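Long-range contacts in 2-hydroxyisobutanoyl-CoA mutase large subunit (Aquincola tertiaricarbonis, PDB 4R3U), which supplies the substrate-binding subunit of a B12-dependent mutase that interconverts 2-hydroxyisobutanoyl-CoA and (3S)-3-hydroxybutanoyl-CoA: residues A[250-255]-A[294-299]; A[337-342]-A[372-377]. All blocks are in the same frame, centred on the assembly; numbering follows the deposited sequence.

Contact 1 (A[250-255]-A[294-299]); sequences INISGY and PRLAFF. With 3HC (3-hydroxybutanoyl-coenzyme A), chain E.
Packing is close where Tyr255 meets Phe299. Tyr255 CB sits over one face of the Phe299 ring, 3.5 Å from its centroid, a CH-pi contact. With CG anti to the backbone N (chi1 -176°), the tyrosine ring runs on past the phenylalanine; the two planes are 10° apart but slid until the rings barely overlap. Phe299 O receives Gly254 N at 2.7 Å in an almost linear bond (178°), and Tyr255 N adds a weak one. Further back, Ile252 N bonds Ala297 O at 2.8 Å and Phe299 N bonds Ile252 O at 3.0 Å, the alternation expected of parallel strands. These are neighbouring strands of the TIM barrel, joined by a crossover that includes helix 264-283. Ile252 and Phe298 lie side by side on the face toward that helix, Ile252 CB 3.6 Å from Phe298 CD2, whereas Phe299 faces the bore, its CE2 3.4 Å from the acyl oxygen O1 of bound 3-hydroxybutanoyl-CoA. Packing thins toward the other end: Leu296 CD2 meets Ile250 CG2 at 3.8 Å, and the partly exposed Pro294 and Arg295 make no contact with 250-255. Arg295 turns its guanidinium edge to the CoA 3'-phosphate, hydrogen-bonding through NH1.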
loop_
_atom_site.group_PDB
_atom_site.type_symbol
_atom_site.label_atom_id
_atom_site.label_comp_id
_atom_site.label_asym_id
_atom_site.label_seq_id
_atom_site.Cartn_x
_atom_site.Cartn_y
_atom_site.Cartn_z
ATOM N N ILE A 250 13.642 19.505 20.151
ATOM C CA ILE A 250 12.220 19.225 20.341
ATOM C C ILE A 250 11.617 18.752 19.034
ATOM O O ILE A 250 12.098 19.067 17.953
ATOM C CB ILE A 250 11.505 20.529 20.832
ATOM C CG1 ILE A 250 10.055 20.264 21.315
ATOM C CG2 ILE A 250 11.581 21.682 19.763
ATOM C CD1 ILE A 250 9.350 21.460 22.014
ATOM N N ASN A 251 10.535 18.033 19.160
ATOM C CA ASN A 251 9.619 17.603 18.147
ATOM C C ASN A 251 8.304 18.029 18.749
ATOM O O ASN A 251 7.819 17.371 19.696
ATOM C CB ASN A 251 9.642 16.080 17.962
ATOM C CG ASN A 251 10.483 15.606 16.815
ATOM O OD1 ASN A 251 11.259 16.331 16.184
ATOM N ND2 ASN A 251 10.369 14.360 16.540
ATOM N N ILE A 252 7.790 19.211 18.294
ATOM C CA ILE A 252 6.479 19.749 18.680
ATOM C C ILE A 252 5.514 18.775 17.992
ATOM O O ILE A 252 5.512 18.669 16.767
ATOM C CB ILE A 252 6.304 21.235 18.271
ATOM C CG1 ILE A 252 7.475 22.085 18.801
ATOM C CG2 ILE A 252 4.966 21.787 18.770
ATOM C CD1 ILE A 252 7.807 23.361 18.026
ATOM N N SER A 253 4.799 17.985 18.790
ATOM C CA SER A 253 4.025 16.840 18.314
ATOM C C SER A 253 2.512 16.924 18.166
ATOM O O SER A 253 1.804 17.392 19.050
ATOM C CB SER A 253 4.409 15.578 19.087
ATOM O OG SER A 253 5.786 15.527 19.424
ATOM N N GLY A 254 2.035 16.367 17.068
ATOM C CA GLY A 254 0.610 16.254 16.772
ATOM C C GLY A 254 0.147 14.809 16.828
ATOM O O GLY A 254 -1.024 14.546 17.126
ATOM N N TYR A 255 1.101 13.867 16.590
ATOM C CA TYR A 255 0.855 12.436 16.613
ATOM C C TYR A 255 -0.046 11.966 17.783
ATOM O O TYR A 255 -1.064 11.294 17.571
ATOM C CB TYR A 255 2.189 11.645 16.591
ATOM C CG TYR A 255 1.982 10.139 16.520
ATOM C CD1 TYR A 255 1.760 9.501 15.299
ATOM C CD2 TYR A 255 1.927 9.366 17.680
ATOM C CE1 TYR A 255 1.468 8.139 15.232
ATOM C CE2 TYR A 255 1.649 7.998 17.626
ATOM C CZ TYR A 255 1.417 7.387 16.400
ATOM O OH TYR A 255 1.149 6.034 16.336
ATOM N N PRO A 294 15.411 27.684 13.135
ATOM C CA PRO A 294 15.869 26.723 12.106
ATOM C C PRO A 294 15.967 25.267 12.585
ATOM O O PRO A 294 15.751 24.351 11.790
ATOM C CB PRO A 294 17.250 27.260 11.717
ATOM C CG PRO A 294 17.219 28.690 12.052
ATOM C CD PRO A 294 16.381 28.791 13.279
ATOM N N ARG A 295 16.261 25.076 13.894
ATOM C CA ARG A 295 16.429 23.786 14.566
ATOM C C ARG A 295 15.176 23.197 15.237
ATOM O O ARG A 295 15.205 22.048 15.703
ATOM C CB ARG A 295 17.622 23.818 15.525
ATOM C CG ARG A 295 18.965 23.555 14.838
ATOM C CD ARG A 295 19.114 22.087 14.480
ATOM N NE ARG A 295 20.079 21.914 13.407
ATOM C CZ ARG A 295 20.159 20.848 12.626
ATOM N NH1 ARG A 295 21.073 20.787 11.675
ATOM N NH2 ARG A 295 19.331 19.830 12.798
ATOM N N LEU A 296 14.056 23.957 15.243
ATOM C CA LEU A 296 12.790 23.443 15.756
ATOM C C LEU A 296 12.327 22.383 14.762
ATOM O O LEU A 296 12.653 22.459 13.570
ATOM C CB LEU A 296 11.720 24.556 15.850
ATOM C CG LEU A 296 11.915 25.667 16.881
ATOM C CD1 LEU A 296 10.930 26.797 16.637
ATOM C CD2 LEU A 296 11.773 25.135 18.302
ATOM N N ALA A 297 11.582 21.395 15.243
ATOM C CA ALA A 297 11.064 20.296 14.425
ATOM C C ALA A 297 9.740 19.827 15.006
ATOM O O ALA A 297 9.385 20.175 16.146
ATOM C CB ALA A 297 12.075 19.149 14.358
ATOM N N PHE A 298 9.000 19.062 14.207
ATOM C CA PHE A 298 7.656 18.562 14.526
ATOM C C PHE A 298 7.525 17.055 14.344
ATOM O O PHE A 298 8.409 16.401 13.778
ATOM C CB PHE A 298 6.627 19.291 13.641
ATOM C CG PHE A 298 6.579 20.773 13.884
ATOM C CD1 PHE A 298 7.505 21.626 13.284
ATOM C CD2 PHE A 298 5.641 21.319 14.746
ATOM C CE1 PHE A 298 7.498 22.994 13.560
ATOM C CE2 PHE A 298 5.620 22.698 14.999
ATOM C CZ PHE A 298 6.553 23.518 14.413
ATOM N N PHE A 299 6.418 16.511 14.839
ATOM C CA PHE A 299 6.098 15.092 14.724
ATOM C C PHE A 299 4.599 14.953 14.488
ATOM O O PHE A 299 3.783 15.349 15.323
ATOM C CB PHE A 299 6.591 14.317 15.976
ATOM C CG PHE A 299 6.115 12.889 16.168
ATOM C CD1 PHE A 299 5.978 12.026 15.083
ATOM C CD2 PHE A 299 5.879 12.389 17.438
ATOM C CE1 PHE A 299 5.568 10.711 15.263
ATOM C CE2 PHE A 299 5.485 11.055 17.622
ATOM C CZ PHE A 299 5.357 10.216 16.535
HETATM N N1A 3HC E . 19.450 17.914 0.223
HETATM C C2A 3HC E . 20.635 18.323 1.011
HETATM N N3A 3HC E . 20.528 17.927 2.421
HETATM C C4A 3HC E . 19.449 17.256 2.891
HETATM C C5A 3HC E . 18.408 16.929 2.096
HETATM C C6A 3HC E . 18.411 17.276 0.790
HETATM N N6A 3HC E . 17.354 16.929 0.055
HETATM N N7A 3HC E . 17.525 16.270 2.851
HETATM C C8A 3HC E . 18.012 16.184 4.085
HETATM N N9A 3HC E . 19.181 16.817 4.118
HETATM C C1B 3HC E . 20.120 17.004 5.266
HETATM C C2B 3HC E . 19.529 17.856 6.370
HETATM O O2B 3HC E . 19.748 19.251 6.137
HETATM C C3B 3HC E . 20.279 17.356 7.593
HETATM O O3B 3HC E . 21.586 17.974 7.685
HETATM P P3B 3HC E . 22.197 18.558 9.061
HETATM O O7A 3HC E . 22.254 17.367 9.933
HETATM O O8A 3HC E . 23.519 19.061 8.614
HETATM O O9A 3HC E . 21.211 19.598 9.433
HETATM C C4B 3HC E . 20.477 15.872 7.304
HETATM O O4B 3HC E . 20.395 15.713 5.855
HETATM C C5B 3HC E . 19.428 15.019 8.039
HETATM O O5B 3HC E . 18.136 15.171 7.410
HETATM P P1A 3HC E . 16.834 15.804 8.159
HETATM O O1A 3HC E . 17.228 16.729 9.256
HETATM O O2A 3HC E . 15.909 16.300 7.127
HETATM O O3A 3HC E . 16.218 14.388 8.717
HETATM P P2A 3HC E . 16.387 13.751 10.202
HETATM O O4A 3HC E . 15.708 12.447 10.208
HETATM O O5A 3HC E . 17.794 13.824 10.668
HETATM O O6A 3HC E . 15.557 14.792 11.055
HETATM C CBP 3HC E . 13.673 15.709 12.272
HETATM C CCP 3HC E . 14.127 14.937 11.014
HETATM C CDP 3HC E . 14.217 17.137 12.130
HETATM C CEP 3HC E . 12.142 15.789 12.294
HETATM C CAP 3HC E . 14.235 15.050 13.577
HETATM O OAP 3HC E . 13.959 15.793 14.784
HETATM C C9P 3HC E . 13.975 13.527 13.756
HETATM O O9P 3HC E . 14.747 12.688 13.288
HETATM N N8P 3HC E . 12.927 13.192 14.525
HETATM C C7P 3HC E . 12.624 11.787 14.825
HETATM C C6P 3HC E . 11.560 11.697 15.909
HETATM C C5P 3HC E . 11.132 10.252 16.185
HETATM O O5P 3HC E . 11.537 9.298 15.516
HETATM N N4P 3HC E . 10.287 10.146 17.216
HETATM C C3P 3HC E . 9.734 8.868 17.643
HETATM C C2P 3HC E . 8.443 9.148 18.362
HETATM S S1P 3HC E . 7.603 7.614 18.861
HETATM C C1 3HC E . 6.203 8.383 19.692
HETATM O O1 3HC E . 6.298 9.366 20.423
HETATM C C2 3HC E . 4.813 7.802 19.374
HETATM C C3 3HC E . 4.538 6.501 20.132
HETATM O O3 3HC E . 5.549 5.550 19.818
HETATM C C4 3HC E . 4.472 6.738 21.648
#

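Contact 2 (A[337-342]-A[372-377]); sequences RLRFHC and GAQSLH. With 3KK (S-{(3R,5R,9R)-1-[(2R,3S,4R,5R)-5-(6-amino-9H-purin-9-yl)-4-hydroxy-3-(phosphonooxy)tetrahydrofuran-2-yl]-3,5,9-trihydroxy-8,8-dimethyl-3,5-dioxido-10,14-dioxo-2,4,6-trioxa-11,15-diaza-3lambda~5~,5lambda~5~-diphosphaheptadecan-17-yl} 2-hydroxy-2-methylpropanethioate), chain F.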
loop_
_atom_site.group_PDB
_atom_site.type_symbol
_atom_site.label_atom_id
_atom_site.label_comp_id
_atom_site.label_asym_id
_atom_site.label_seq_id
_atom_site.Cartn_x
_atom_site.Cartn_y
_atom_site.Cartn_z
ATOM N N ARG A 337 11.044 27.057 7.371
ATOM C CA ARG A 337 10.880 25.708 6.830
ATOM C C ARG A 337 10.622 24.625 7.885
ATOM O O ARG A 337 11.495 24.317 8.700
ATOM C CB ARG A 337 11.899 25.309 5.729
ATOM C CG ARG A 337 13.367 25.280 6.122
ATOM C CD ARG A 337 13.894 23.878 6.384
ATOM N NE ARG A 337 15.193 23.885 7.085
ATOM C CZ ARG A 337 15.345 23.979 8.411
ATOM N NH1 ARG A 337 14.287 24.100 9.202
ATOM N NH2 ARG A 337 16.557 23.953 8.952
ATOM N N LEU A 338 9.387 24.076 7.873
ATOM C CA LEU A 338 8.943 23.030 8.786
ATOM C C LEU A 338 9.551 21.702 8.384
ATOM O O LEU A 338 9.415 21.276 7.239
ATOM C CB LEU A 338 7.390 22.947 8.812
ATOM C CG LEU A 338 6.738 21.984 9.812
ATOM C CD1 LEU A 338 5.473 22.571 10.389
ATOM C CD2 LEU A 338 6.431 20.631 9.163
ATOM N N ARG A 339 10.229 21.067 9.329
ATOM C CA ARG A 339 10.829 19.746 9.176
ATOM C C ARG A 339 10.033 18.869 10.139
ATOM O O ARG A 339 9.725 19.319 11.255
ATOM C CB ARG A 339 12.339 19.723 9.551
ATOM C CG ARG A 339 13.259 20.600 8.685
ATOM C CD ARG A 339 14.655 20.650 9.268
ATOM N NE ARG A 339 14.605 21.026 10.684
ATOM C CZ ARG A 339 15.433 20.593 11.626
ATOM N NH1 ARG A 339 16.430 19.774 11.322
ATOM N NH2 ARG A 339 15.273 20.979 12.877
ATOM N N PHE A 340 9.656 17.645 9.704
ATOM C CA PHE A 340 8.861 16.754 10.547
ATOM C C PHE A 340 9.143 15.266 10.397
ATOM O O PHE A 340 9.488 14.791 9.310
ATOM C CB PHE A 340 7.340 17.052 10.437
ATOM C CG PHE A 340 6.634 16.533 9.202
ATOM C CD1 PHE A 340 6.734 17.206 7.983
ATOM C CD2 PHE A 340 5.814 15.406 9.268
ATOM C CE1 PHE A 340 6.034 16.754 6.853
ATOM C CE2 PHE A 340 5.148 14.934 8.126
ATOM C CZ PHE A 340 5.251 15.617 6.935
ATOM N N HIS A 341 9.018 14.545 11.533
ATOM C CA HIS A 341 9.079 13.100 11.598
ATOM C C HIS A 341 7.618 12.697 11.493
ATOM O O HIS A 341 6.725 13.416 11.968
ATOM C CB HIS A 341 9.645 12.601 12.936
ATOM C CG HIS A 341 9.506 11.107 13.132
ATOM N ND1 HIS A 341 10.278 10.200 12.421
ATOM C CD2 HIS A 341 8.656 10.413 13.916
ATOM C CE1 HIS A 341 9.879 9.008 12.792
ATOM N NE2 HIS A 341 8.923 9.080 13.703
ATOM N N CYS A 342 7.373 11.553 10.871
ATOM C CA CYS A 342 6.019 11.045 10.694
ATOM C C CYS A 342 5.954 9.588 11.162
ATOM O O CYS A 342 6.907 8.834 10.996
ATOM C CB CYS A 342 5.584 11.193 9.230
ATOM S SG CYS A 342 3.840 10.835 8.920
ATOM N N GLY A 372 5.830 14.916 2.160
ATOM C CA GLY A 372 7.162 15.507 2.307
ATOM C C GLY A 372 7.820 15.380 3.673
ATOM O O GLY A 372 8.573 16.270 4.077
ATOM N N ALA A 373 7.586 14.240 4.372
ATOM C CA ALA A 373 8.167 13.921 5.687
ATOM C C ALA A 373 9.702 13.759 5.574
ATOM O O ALA A 373 10.206 13.347 4.513
ATOM C CB ALA A 373 7.529 12.660 6.239
ATOM N N GLN A 374 10.430 14.125 6.650
ATOM C CA GLN A 374 11.910 14.091 6.721
ATOM C C GLN A 374 12.389 12.797 7.314
ATOM O O GLN A 374 13.550 12.399 7.118
ATOM C CB GLN A 374 12.439 15.243 7.599
ATOM C CG GLN A 374 12.547 16.571 6.890
ATOM C CD GLN A 374 11.260 17.059 6.290
ATOM O OE1 GLN A 374 10.345 17.501 6.982
ATOM N NE2 GLN A 374 11.141 16.927 4.985
ATOM N N SER A 375 11.503 12.187 8.107
ATOM C CA SER A 375 11.739 10.973 8.850
ATOM C C SER A 375 10.419 10.218 8.960
ATOM O O SER A 375 9.339 10.835 9.055
ATOM C CB SER A 375 12.315 11.316 10.224
ATOM O OG SER A 375 12.677 10.177 10.986
ATOM N N LEU A 376 10.496 8.876 8.909
ATOM C CA LEU A 376 9.311 8.039 8.971
ATOM C C LEU A 376 9.482 6.747 9.713
ATOM O O LEU A 376 10.415 5.991 9.443
ATOM C CB LEU A 376 8.773 7.772 7.550
ATOM C CG LEU A 376 7.510 6.894 7.348
ATOM C CD1 LEU A 376 6.272 7.527 7.975
ATOM C CD2 LEU A 376 7.297 6.593 5.878
ATOM N N HIS A 377 8.515 6.460 10.613
ATOM C CA HIS A 377 8.362 5.193 11.279
ATOM C C HIS A 377 7.070 4.577 10.681
ATOM O O HIS A 377 5.986 5.185 10.732
ATOM C CB HIS A 377 8.180 5.351 12.805
ATOM C CG HIS A 377 7.815 4.059 13.503
ATOM N ND1 HIS A 377 8.781 3.258 14.109
ATOM C CD2 HIS A 377 6.606 3.465 13.650
ATOM C CE1 HIS A 377 8.134 2.202 14.569
ATOM N NE2 HIS A 377 6.823 2.292 14.344
HETATM C C4 3KK F . 5.247 7.108 22.006
HETATM C C3 3KK F . 5.551 6.940 20.521
HETATM C C2 3KK F . 4.254 6.801 19.727
HETATM O O3 3KK F . 6.312 5.753 20.376
HETATM C C1 3KK F . 6.363 8.112 19.953
HETATM O O1 3KK F . 6.134 9.285 20.257
HETATM S S1P 3KK F . 7.630 7.602 18.839
HETATM C C2P 3KK F . 8.433 9.163 18.378
HETATM C C3P 3KK F . 9.724 8.887 17.650
HETATM N N4P 3KK F . 10.278 10.164 17.219
HETATM C C5P 3KK F . 11.126 10.263 16.191
HETATM O O5P 3KK F . 11.531 9.305 15.525
HETATM C C6P 3KK F . 11.559 11.705 15.911
HETATM C C7P 3KK F . 12.623 11.790 14.827
HETATM N N8P 3KK F . 12.930 13.193 14.527
HETATM C C9P 3KK F . 13.972 13.524 13.749
HETATM O O9P 3KK F . 14.737 12.684 13.272
HETATM C CAP 3KK F . 14.238 15.048 13.573
HETATM O OAP 3KK F . 13.964 15.789 14.781
HETATM C CBP 3KK F . 13.677 15.708 12.268
HETATM C CDP 3KK F . 14.219 17.139 12.132
HETATM C CEP 3KK F . 12.146 15.787 12.287
HETATM C CCP 3KK F . 14.137 14.942 11.009
HETATM O O6A 3KK F . 15.567 14.795 11.058
HETATM P P2A 3KK F . 16.400 13.756 10.203
HETATM O O4A 3KK F . 15.722 12.451 10.207
HETATM O O5A 3KK F . 17.806 13.829 10.670
HETATM O O3A 3KK F . 16.231 14.393 8.720
HETATM P P1A 3KK F . 16.840 15.815 8.167
HETATM O O1A 3KK F . 17.235 16.735 9.267
HETATM O O2A 3KK F . 15.908 16.313 7.142
HETATM O O5B 3KK F . 18.140 15.191 7.410
HETATM C C5B 3KK F . 19.433 15.034 8.036
HETATM C C4B 3KK F . 20.483 15.888 7.301
HETATM O O4B 3KK F . 20.402 15.723 5.853
HETATM C C3B 3KK F . 20.280 17.373 7.584
HETATM O O3B 3KK F . 21.585 17.993 7.681
HETATM P P3B 3KK F . 22.195 18.569 9.061
HETATM O O8A 3KK F . 21.204 19.601 9.441
HETATM O O7A 3KK F . 22.257 17.371 9.924
HETATM O O9A 3KK F . 23.514 19.081 8.619
HETATM C C2B 3KK F . 19.536 17.867 6.356
HETATM O O2B 3KK F . 19.754 19.263 6.122
HETATM C C1B 3KK F . 20.134 17.011 5.257
HETATM N N9A 3KK F . 19.199 16.822 4.108
HETATM C C8A 3KK F . 18.020 16.204 4.082
HETATM N N7A 3KK F . 17.535 16.285 2.846
HETATM C C5A 3KK F . 18.425 16.936 2.088
HETATM C C4A 3KK F . 19.466 17.264 2.880
HETATM N N3A 3KK F . 20.540 17.939 2.393
HETATM C C2A 3KK F . 20.597 18.300 1.028
HETATM N N1A 3KK F . 19.479 17.929 0.231
HETATM C C6A 3KK F . 18.431 17.280 0.782
HETATM N N6A 3KK F . 17.374 16.931 0.046
#
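The His341 ring turns its edge to Ser375 and one face to the ligand. His341 ND1 and Ser375 OG share a hydrogen bond of 2.8 Å. Over the centre of that face lies O5P, a pantetheine carbonyl oxygen of bound 2-hydroxyisobutanoyl-CoA, 3.2 Å from His341 NE2. The serine hydroxyl also bonds Arg99, a substrate-binding residue. On the other face of the sheet, Phe340 has CG between the backbone N and the carbonyl carbon (chi1 78°), which lays its ring over Ala373, whose CA is 3.9 Å from the centroid. The Gln374 amide stands nearly perpendicular to this ring (79°). Gln374 OE1 takes Phe340 N at 2.8 Å, in the amide plane on a lone pair, while Gln374 N reaches Phe340 O at 2.9 Å. Gln374 NE2 bonds Gly372 O at 2.8 Å, a bent bond that with the OE1 bond limits rotation of the amide. Regular parallel pairing follows, His377 N bonding Cys342 O at 2.9 Å. The two strands belong to one beta-alpha-beta unit, whose helix 357-370 packs on Cys342 and Leu376; helix 306-327 stacks Phe313 on Phe340, and strands 298-302 and 97-102 flank the pair.

Both contacts are buried in the same parallel barrel sheet and adjoin because strands 298-302 and 340-344 are neighbours: Phe298 O is 3.0 Å from His341 N, a probable hydrogen bond. Neither is a surface contact, although each has a partly exposed arginine end, where Pro294 O meets Arg337 NH2. Contact 1 relies on backbone bonds plus aromatic and aliphatic packing, with Tyr255 reaching the cobalamin and 5'-deoxyadenosine; contact 2, where strand 340-344 meets strand 375-377, adds side-chain hydrogen bonds between the segments. Both line the same acyl-CoA pocket, contact 1 from acyl group to 3'-phosphate, contact 2 along the pantetheine and diphosphate. The two acyl-CoA ligands are modelled in the same place, as alternatives.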